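Local coordinates for protein acinetobacter secreted protease CpaA (Acinetobacter nosocomialis M2, PDB 6O38) that is a zinc metalloprotease, probably exported by the type II secretion system and bound here to its chaperone CpaB, with beta-sandwich repeats preceding the peptidase region, at residues G14-T18 / L36-A42; Y56-L60 / V71-N75; S45-R51 / D78-F84. All blocks are in the same frame, centred on the assembly; numbering follows the deposited sequence.

All three contacts belong to the most N-terminal beta-sandwich of the chain, with centres about 11 Å (1 to 3), 14 Å (2 to 3) and 15 Å (1 to 2) apart. Along the sequence contact 1 closes before the other two open, and contact 2 is nested in the loop that contact 3 closes. Strands 35-37, 58-61 and 71-74 form one small sheet, which contacts 1 and 2 share; contact 3 pairs strands 47-52 and 79-85 in the layer facing it. Between the layers Ile50, Tyr80 and Phe82 meet Leu60, Leu72 and Ile74, and Ile16 joins from its loop at Ile48 and Ile50. Together they join two layers of one domain, touched by CpaB at contact 2.

Contact 1. Residues G14-T18 / L36-A42; sequences GSIPT and LSLPTNA
Ile16 and Leu38 lie side by side and point the same way, with Ile16 CD1 meeting Leu38 CD2 at 3.9 Å. The ethyl arm of Ile16 leaves beside the backbone N, opposite the carbonyl carbon (chi1 -58°), and its straight continuation then carries CD1 to the leucine methyl. Pro39 turns its ring to the loop instead: its CD is 3.2 Å from Ile16 O, while its CB faces Thr18 CB at 3.7 Å. At the far end Thr18 OG1 gives a hydrogen bond to Asn41 O (2.6 Å), approaching from above the carbonyl plane, 42° out of it. A single backbone bridge, Ser15 with Ser37, sets the register: Ser37 N binds Gly14 O at 3.1 Å, and Ile16 N binds Ser37 O at 3.0 Å. Since the end-to-end directions differ by just 5°, loop 14-18 runs alongside 36-42 like a short parallel edge segment. Around this pair, Ile16 rests on Leu23 and Phe25 of strand 22-27 and on Ile48 and Ile50 of strand 47-52, whereas its partner segment bonds through the Leu36 backbone to Tyr59 and Asp61 of strand 58-61, so that the contact touches both strand groups.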
loop_
_atom_site.group_PDB
_atom_site.type_symbol
_atom_site.label_atom_id
_atom_site.label_comp_id
_atom_site.label_asym_id
_atom_site.label_seq_id
_atom_site.Cartn_x
_atom_site.Cartn_y
_atom_site.Cartn_z
ATOM N N GLY A 14 -5.371 12.833 -25.508
ATOM C CA GLY A 14 -5.137 13.784 -24.443
ATOM C C GLY A 14 -3.754 14.385 -24.408
ATOM O O GLY A 14 -3.490 15.266 -23.586
ATOM N N SER A 15 -2.857 13.933 -25.279
ATOM C CA SER A 15 -1.504 14.477 -25.352
ATOM C C SER A 15 -1.570 15.862 -25.981
ATOM O O SER A 15 -1.618 16.000 -27.205
ATOM C CB SER A 15 -0.597 13.549 -26.150
ATOM O OG SER A 15 -0.517 12.269 -25.547
ATOM N N ILE A 16 -1.585 16.892 -25.141
ATOM C CA ILE A 16 -1.637 18.276 -25.602
ATOM C C ILE A 16 -0.372 18.566 -26.402
ATOM O O ILE A 16 0.739 18.471 -25.862
ATOM C CB ILE A 16 -1.800 19.246 -24.421
ATOM C CG1 ILE A 16 -3.071 18.914 -23.639
ATOM C CG2 ILE A 16 -1.842 20.681 -24.910
ATOM C CD1 ILE A 16 -3.326 19.832 -22.465
ATOM N N PRO A 17 -0.487 18.912 -27.680
ATOM C CA PRO A 17 0.699 19.020 -28.532
ATOM C C PRO A 17 1.510 20.277 -28.246
ATOM O O PRO A 17 1.028 21.254 -27.671
ATOM C CB PRO A 17 0.111 19.060 -29.946
ATOM C CG PRO A 17 -1.232 19.675 -29.760
ATOM C CD PRO A 17 -1.731 19.191 -28.422
ATOM N N THR A 18 2.769 20.227 -28.671
ATOM C CA THR A 18 3.697 21.331 -28.505
ATOM C C THR A 18 3.705 22.208 -29.756
ATOM O O THR A 18 3.027 21.933 -30.748
ATOM C CB THR A 18 5.099 20.806 -28.202
ATOM O OG1 THR A 18 5.980 21.909 -27.953
ATOM C CG2 THR A 18 5.629 19.997 -29.377
ATOM N N LEU A 36 -5.022 13.184 -19.761
ATOM C CA LEU A 36 -4.375 14.296 -20.436
ATOM C C LEU A 36 -2.932 14.421 -19.961
ATOM O O LEU A 36 -2.571 13.961 -18.874
ATOM C CB LEU A 36 -5.117 15.618 -20.186
ATOM C CG LEU A 36 -6.469 15.864 -20.865
ATOM C CD1 LEU A 36 -7.581 15.031 -20.243
ATOM C CD2 LEU A 36 -6.822 17.344 -20.815
ATOM N N SER A 37 -2.108 15.055 -20.791
ATOM C CA SER A 37 -0.707 15.267 -20.458
ATOM C C SER A 37 -0.192 16.486 -21.208
ATOM O O SER A 37 -0.673 16.815 -22.295
ATOM C CB SER A 37 0.147 14.040 -20.794
ATOM O OG SER A 37 0.157 13.793 -22.189
ATOM N N LEU A 38 0.798 17.156 -20.607
ATOM C CA LEU A 38 1.466 18.313 -21.176
ATOM C C LEU A 38 2.717 17.884 -21.940
ATOM O O LEU A 38 3.351 16.882 -21.592
ATOM C CB LEU A 38 1.846 19.302 -20.077
ATOM C CG LEU A 38 0.681 19.881 -19.271
ATOM C CD1 LEU A 38 1.187 20.796 -18.169
ATOM C CD2 LEU A 38 -0.289 20.621 -20.181
ATOM N N PRO A 39 3.094 18.616 -22.987
ATOM C CA PRO A 39 4.247 18.199 -23.793
ATOM C C PRO A 39 5.562 18.466 -23.076
ATOM O O PRO A 39 5.721 19.471 -22.379
ATOM C CB PRO A 39 4.119 19.050 -25.059
ATOM C CG PRO A 39 3.417 20.281 -24.595
ATOM C CD PRO A 39 2.462 19.836 -23.518
ATOM N N THR A 40 6.511 17.545 -23.256
ATOM C CA THR A 40 7.840 17.721 -22.680
ATOM C C THR A 40 8.648 18.748 -23.464
ATOM O O THR A 40 9.278 19.635 -22.877
ATOM C CB THR A 40 8.576 16.379 -22.632
ATOM O OG1 THR A 40 8.340 15.658 -23.848
ATOM C CG2 THR A 40 8.098 15.551 -21.449
ATOM N N ASN A 41 8.643 18.642 -24.790
ATOM C CA ASN A 41 9.307 19.632 -25.625
ATOM C C ASN A 41 8.477 20.910 -25.663
ATOM O O ASN A 41 7.280 20.873 -25.962
ATOM C CB ASN A 41 9.506 19.082 -27.037
ATOM C CG ASN A 41 10.899 19.341 -27.576
ATOM O OD1 ASN A 41 11.824 19.642 -26.820
ATOM N ND2 ASN A 41 11.058 19.218 -28.889
ATOM N N ALA A 42 9.108 22.040 -25.351
ATOM C CA ALA A 42 8.405 23.317 -25.320
ATOM C C ALA A 42 9.424 24.445 -25.256
ATOM O O ALA A 42 10.596 24.230 -24.937
ATOM C CB ALA A 42 7.441 23.406 -24.132
#

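Contact 2. Residues Y56-L60 / V71-N75; sequences YSSYL and VLKIN
This is the beta hairpin of strands 58-61 and 71-74, part of the small sheet of the N-terminal beta-sandwich; the strands are antiparallel, with 151° between their directions. Ser58 with Ile74 and Leu60 with Leu72 are hydrogen-bonded pairs, each closed by two backbone bonds, including Ile74 N to Ser58 O at 2.6 Å. Between them Tyr59 and Lys73 form a non-hydrogen-bonded pair on the other face. There the two side chains lie side by side, pointing the same way, with Lys73 CG 3.7 Å from Tyr59 CE1. Val71 CG1 comes to the edge of the tyrosine ring, near its plane, and touches Tyr59 CB at 3.6 Å. This face also meets the chaperone, since Glu92 and Gly94 of the CpaB chain pack on Tyr59 and Val71. On the opposite face Leu60 CB abuts Leu72 CB at 4.0 Å and Ile74 CD1 at 4.1 Å, and these residues look inward to Ile50, Tyr80 and Phe82. Ser58 OG is taken up by Val33 O. The Lys73 chain is extended until chi4, where a bend (-64°) brings NZ back to Asn75. Asn75 OD1 accepts two bonds: from Lys73 NZ at 2.9 Å, in the carbonyl plane on a lone pair, and from Ser57 OG at 3.0 Å, tilted 34° from that plane.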
loop_
_atom_site.group_PDB
_atom_site.type_symbol
_atom_site.label_atom_id
_atom_site.label_comp_id
_atom_site.label_asym_id
_atom_site.label_seq_id
_atom_site.Cartn_x
_atom_site.Cartn_y
_atom_site.Cartn_z
ATOM N N TYR A 56 -18.097 14.167 -17.646
ATOM C CA TYR A 56 -17.100 13.224 -17.162
ATOM C C TYR A 56 -15.843 13.961 -16.720
ATOM O O TYR A 56 -15.427 14.939 -17.348
ATOM C CB TYR A 56 -16.747 12.202 -18.243
ATOM C CG TYR A 56 -17.844 11.203 -18.534
ATOM C CD1 TYR A 56 -18.913 11.040 -17.661
ATOM C CD2 TYR A 56 -17.807 10.417 -19.679
ATOM C CE1 TYR A 56 -19.916 10.126 -17.923
ATOM C CE2 TYR A 56 -18.806 9.501 -19.949
ATOM C CZ TYR A 56 -19.857 9.360 -19.068
ATOM O OH TYR A 56 -20.853 8.448 -19.333
ATOM N N SER A 57 -15.242 13.483 -15.635
ATOM C CA SER A 57 -14.015 14.077 -15.129
ATOM C C SER A 57 -12.818 13.635 -15.963
ATOM O O SER A 57 -12.810 12.552 -16.556
ATOM C CB SER A 57 -13.795 13.696 -13.665
ATOM O OG SER A 57 -14.812 14.237 -12.838
ATOM N N SER A 58 -11.802 14.490 -16.001
ATOM C CA SER A 58 -10.553 14.204 -16.686
ATOM C C SER A 58 -9.405 14.251 -15.685
ATOM O O SER A 58 -9.527 14.813 -14.593
ATOM C CB SER A 58 -10.303 15.194 -17.830
ATOM O OG SER A 58 -11.283 15.056 -18.844
ATOM N N TYR A 59 -8.283 13.650 -16.069
ATOM C CA TYR A 59 -7.133 13.512 -15.186
ATOM C C TYR A 59 -5.867 13.880 -15.943
ATOM O O TYR A 59 -5.643 13.399 -17.058
ATOM C CB TYR A 59 -7.049 12.089 -14.628
ATOM C CG TYR A 59 -8.298 11.680 -13.880
ATOM C CD1 TYR A 59 -8.448 11.972 -12.531
ATOM C CD2 TYR A 59 -9.334 11.019 -14.527
ATOM C CE1 TYR A 59 -9.591 11.607 -11.845
ATOM C CE2 TYR A 59 -10.481 10.652 -13.849
ATOM C CZ TYR A 59 -10.604 10.947 -12.508
ATOM O OH TYR A 59 -11.744 10.583 -11.830
ATOM N N LEU A 60 -5.045 14.731 -15.334
ATOM C CA LEU A 60 -3.873 15.303 -15.980
ATOM C C LEU A 60 -2.601 14.713 -15.384
ATOM O O LEU A 60 -2.430 14.699 -14.160
ATOM C CB LEU A 60 -3.861 16.826 -15.831
ATOM C CG LEU A 60 -2.605 17.548 -16.327
ATOM C CD1 LEU A 60 -2.407 17.325 -17.818
ATOM C CD2 LEU A 60 -2.676 19.033 -16.008
ATOM N N VAL A 71 -1.602 13.275 -9.778
ATOM C CA VAL A 71 -2.624 13.459 -10.803
ATOM C C VAL A 71 -3.505 14.637 -10.410
ATOM O O VAL A 71 -3.805 14.835 -9.228
ATOM C CB VAL A 71 -3.472 12.181 -10.996
ATOM C CG1 VAL A 71 -4.546 12.398 -12.049
ATOM C CG2 VAL A 71 -2.593 10.998 -11.377
ATOM N N LEU A 72 -3.909 15.429 -11.403
ATOM C CA LEU A 72 -4.874 16.503 -11.209
ATOM C C LEU A 72 -6.244 16.052 -11.694
ATOM O O LEU A 72 -6.380 15.570 -12.823
ATOM C CB LEU A 72 -4.457 17.772 -11.956
ATOM C CG LEU A 72 -3.340 18.636 -11.369
ATOM C CD1 LEU A 72 -3.643 20.107 -11.611
ATOM C CD2 LEU A 72 -3.132 18.354 -9.889
ATOM N N LYS A 73 -7.253 16.215 -10.843
ATOM C CA LYS A 73 -8.628 15.894 -11.200
ATOM C C LYS A 73 -9.260 17.111 -11.864
ATOM O O LYS A 73 -9.377 18.172 -11.241
ATOM C CB LYS A 73 -9.423 15.472 -9.966
ATOM C CG LYS A 73 -10.756 14.802 -10.271
ATOM C CD LYS A 73 -11.451 14.365 -8.989
ATOM C CE LYS A 73 -12.616 13.427 -9.269
ATOM N NZ LYS A 73 -13.702 14.082 -10.048
ATOM N N ILE A 74 -9.662 16.959 -13.122
ATOM C CA ILE A 74 -10.271 18.036 -13.893
ATOM C C ILE A 74 -11.775 17.808 -13.924
ATOM O O ILE A 74 -12.244 16.769 -14.404
ATOM C CB ILE A 74 -9.693 18.106 -15.315
ATOM C CG1 ILE A 74 -8.197 18.423 -15.272
ATOM C CG2 ILE A 74 -10.434 19.143 -16.139
ATOM C CD1 ILE A 74 -7.553 18.516 -16.638
ATOM N N ASN A 75 -12.530 18.776 -13.416
ATOM C CA ASN A 75 -13.983 18.710 -13.384
ATOM C C ASN A 75 -14.578 19.792 -14.275
ATOM O O ASN A 75 -13.880 20.678 -14.778
ATOM C CB ASN A 75 -14.504 18.854 -11.949
ATOM C CG ASN A 75 -14.015 17.746 -11.037
ATOM O OD1 ASN A 75 -14.513 16.622 -11.085
ATOM N ND2 ASN A 75 -13.037 18.061 -10.195
#

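Contact 3. Residues S45-R51 / D78-F84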
loop_
_atom_site.group_PDB
_atom_site.type_symbol
_atom_site.label_atom_id
_atom_site.label_comp_id
_atom_site.label_asym_id
_atom_site.label_seq_id
_atom_site.Cartn_x
_atom_site.Cartn_y
_atom_site.Cartn_z
ATOM N N SER A 45 8.360 30.584 -22.553
ATOM C CA SER A 45 7.151 31.230 -22.055
ATOM C C SER A 45 5.884 30.711 -22.728
ATOM O O SER A 45 4.916 31.463 -22.890
ATOM C CB SER A 45 7.256 32.746 -22.216
ATOM O OG SER A 45 8.245 33.280 -21.353
ATOM N N ASP A 46 5.865 29.439 -23.118
ATOM C CA ASP A 46 4.661 28.857 -23.693
ATOM C C ASP A 46 3.575 28.724 -22.632
ATOM O O ASP A 46 3.845 28.349 -21.487
ATOM C CB ASP A 46 4.969 27.492 -24.307
ATOM C CG ASP A 46 5.840 27.592 -25.545
ATOM O OD1 ASP A 46 6.191 28.725 -25.935
ATOM O OD2 ASP A 46 6.170 26.538 -26.128
ATOM N N LYS A 47 2.341 29.039 -23.018
ATOM C CA LYS A 47 1.199 29.013 -22.114
ATOM C C LYS A 47 0.190 27.979 -22.595
ATOM O O LYS A 47 -0.163 27.953 -23.779
ATOM C CB LYS A 47 0.538 30.392 -22.022
ATOM C CG LYS A 47 -0.725 30.416 -21.176
ATOM C CD LYS A 47 -1.374 31.791 -21.175
ATOM C CE LYS A 47 -0.475 32.829 -20.522
ATOM N NZ LYS A 47 -1.135 34.163 -20.449
ATOM N N ILE A 48 -0.270 27.134 -21.674
ATOM C CA ILE A 48 -1.299 26.138 -21.949
ATOM C C ILE A 48 -2.404 26.303 -20.917
ATOM O O ILE A 48 -2.129 26.375 -19.714
ATOM C CB ILE A 48 -0.737 24.703 -21.916
ATOM C CG1 ILE A 48 0.166 24.454 -23.125
ATOM C CG2 ILE A 48 -1.865 23.683 -21.868
ATOM C CD1 ILE A 48 0.627 23.018 -23.251
ATOM N N THR A 49 -3.650 26.368 -21.385
ATOM C CA THR A 49 -4.809 26.502 -20.513
ATOM C C THR A 49 -5.788 25.377 -20.810
ATOM O O THR A 49 -6.186 25.185 -21.964
ATOM C CB THR A 49 -5.492 27.862 -20.695
ATOM O OG1 THR A 49 -4.581 28.907 -20.331
ATOM C CG2 THR A 49 -6.736 27.955 -19.825
ATOM N N ILE A 50 -6.172 24.639 -19.773
ATOM C CA ILE A 50 -7.081 23.504 -19.894
ATOM C C ILE A 50 -8.426 23.905 -19.303
ATOM O O ILE A 50 -8.511 24.277 -18.126
ATOM C CB ILE A 50 -6.526 22.254 -19.197
ATOM C CG1 ILE A 50 -5.149 21.894 -19.755
ATOM C CG2 ILE A 50 -7.486 21.085 -19.356
ATOM C CD1 ILE A 50 -4.506 20.705 -19.072
ATOM N N ARG A 51 -9.475 23.831 -20.119
ATOM C CA ARG A 51 -10.840 24.077 -19.682
ATOM C C ARG A 51 -11.672 22.821 -19.894
ATOM O O ARG A 51 -11.371 21.998 -20.763
ATOM C CB ARG A 51 -11.474 25.251 -20.438
ATOM C CG ARG A 51 -10.851 26.605 -20.145
ATOM C CD ARG A 51 -11.572 27.705 -20.910
ATOM N NE ARG A 51 -11.023 29.028 -20.628
ATOM C CZ ARG A 51 -11.470 30.152 -21.179
ATOM N NH1 ARG A 51 -10.912 31.313 -20.867
ATOM N NH2 ARG A 51 -12.474 30.115 -22.046
ATOM N N ASP A 78 -13.557 23.771 -14.277
ATOM C CA ASP A 78 -12.177 24.031 -13.894
ATOM C C ASP A 78 -11.417 24.704 -15.032
ATOM O O ASP A 78 -11.663 24.447 -16.214
ATOM C CB ASP A 78 -11.472 22.733 -13.496
ATOM C CG ASP A 78 -11.808 22.293 -12.084
ATOM O OD1 ASP A 78 -12.095 23.169 -11.241
ATOM O OD2 ASP A 78 -11.780 21.073 -11.814
ATOM N N VAL A 79 -10.487 25.579 -14.658
ATOM C CA VAL A 79 -9.628 26.294 -15.598
ATOM C C VAL A 79 -8.212 26.234 -15.036
ATOM O O VAL A 79 -7.883 26.952 -14.085
ATOM C CB VAL A 79 -10.073 27.746 -15.816
ATOM C CG1 VAL A 79 -9.092 28.472 -16.724
ATOM C CG2 VAL A 79 -11.479 27.792 -16.404
ATOM N N TYR A 80 -7.376 25.376 -15.612
ATOM C CA TYR A 80 -5.981 25.250 -15.217
ATOM C C TYR A 80 -5.092 25.939 -16.243
ATOM O O TYR A 80 -5.302 25.801 -17.451
ATOM C CB TYR A 80 -5.579 23.780 -15.084
ATOM C CG TYR A 80 -6.288 23.049 -13.970
ATOM C CD1 TYR A 80 -5.780 23.059 -12.679
ATOM C CD2 TYR A 80 -7.462 22.349 -14.208
ATOM C CE1 TYR A 80 -6.422 22.393 -11.653
ATOM C CE2 TYR A 80 -8.112 21.677 -13.188
ATOM C CZ TYR A 80 -7.588 21.703 -11.913
ATOM O OH TYR A 80 -8.228 21.039 -10.892
ATOM N N GLN A 81 -4.099 26.680 -15.757
ATOM C CA GLN A 81 -3.189 27.429 -16.614
ATOM C C GLN A 81 -1.756 27.092 -16.237
ATOM O O GLN A 81 -1.390 27.147 -15.059
ATOM C CB GLN A 81 -3.430 28.938 -16.491
ATOM C CG GLN A 81 -2.660 29.774 -17.499
ATOM C CD GLN A 81 -2.876 31.261 -17.304
ATOM O OE1 GLN A 81 -2.881 32.030 -18.265
ATOM N NE2 GLN A 81 -3.052 31.675 -16.054
ATOM N N PHE A 82 -0.947 26.747 -17.238
ATOM C CA PHE A 82 0.451 26.399 -17.036
ATOM C C PHE A 82 1.332 27.267 -17.922
ATOM O O PHE A 82 0.963 27.590 -19.055
ATOM C CB PHE A 82 0.711 24.917 -17.341
ATOM C CG PHE A 82 -0.012 23.971 -16.429
ATOM C CD1 PHE A 82 0.564 23.555 -15.240
ATOM C CD2 PHE A 82 -1.268 23.491 -16.762
ATOM C CE1 PHE A 82 -0.099 22.682 -14.399
ATOM C CE2 PHE A 82 -1.937 22.618 -15.925
ATOM C CZ PHE A 82 -1.351 22.213 -14.743
ATOM N N ILE A 83 2.495 27.643 -17.397
ATOM C CA ILE A 83 3.503 28.385 -18.145
ATOM C C ILE A 83 4.817 27.629 -18.022
ATOM O O ILE A 83 5.301 27.398 -16.907
ATOM C CB ILE A 83 3.658 29.830 -17.639
ATOM C CG1 ILE A 83 2.359 30.612 -17.845
ATOM C CG2 ILE A 83 4.815 30.519 -18.348
ATOM C CD1 ILE A 83 2.446 32.062 -17.423
ATOM N N PHE A 84 5.389 27.242 -19.158
ATOM C CA PHE A 84 6.614 26.459 -19.160
ATOM C C PHE A 84 7.774 27.276 -18.588
ATOM O O PHE A 84 7.676 28.489 -18.372
ATOM C CB PHE A 84 6.936 25.979 -20.577
ATOM C CG PHE A 84 7.910 24.834 -20.628
ATOM C CD1 PHE A 84 7.526 23.563 -20.234
ATOM C CD2 PHE A 84 9.205 25.026 -21.079
ATOM C CE1 PHE A 84 8.417 22.508 -20.282
ATOM C CE2 PHE A 84 10.101 23.975 -21.130
ATOM C CZ PHE A 84 9.707 22.714 -20.731
#
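Strands 47-52 and 79-85 form a regular antiparallel pair in the N-terminal beta-sandwich, their axes 4.6 Å apart at closest approach and their directions 167° apart. Ile48 with Phe82 and Ile50 with Tyr80 are the hydrogen-bonded pairs, four bonds in all, among them Ile50 N to Tyr80 O at 2.7 Å; Phe84 N adds a fifth, to Asp46 O. Of the non-hydrogen-bonded pairs, Thr49 with Gln81 lies between them, Lys47 with Ile83 and Arg51 with Val79 beyond, and all three put their side chains on the other face.

Gln81 shows how that face is built. Its CB lies 4.0 Å from Thr49 OG1. CG comes closer to the same hydroxyl oxygen, at 3.5 Å, because it stands anti to the backbone N (chi1 -172°), and the extended chain rises from the sheet, leaning toward the Thr49 and Lys47 side chains, which it crosses at an angle. CD is 4.2 Å from both Thr49 OG1 and Lys47 CD, and OE1 ends against the lysine's methylene groups, nearest to Lys47 CD at 3.3 Å. Farther along, Val79 CG1 meets Thr49 CG2, and Val79 CG2 lies beside the Arg51 chain, whose NE forms a salt bridge with Glu24 of strand 22-27.

The opposite face is largely apolar and turns toward strands 58-61 and 71-74. Ile48 O lies at the edge of the Phe82 ring, near its plane, while Ile50 CD1 approaches the same ring obliquely, 4.5 Å from Phe82 CE2.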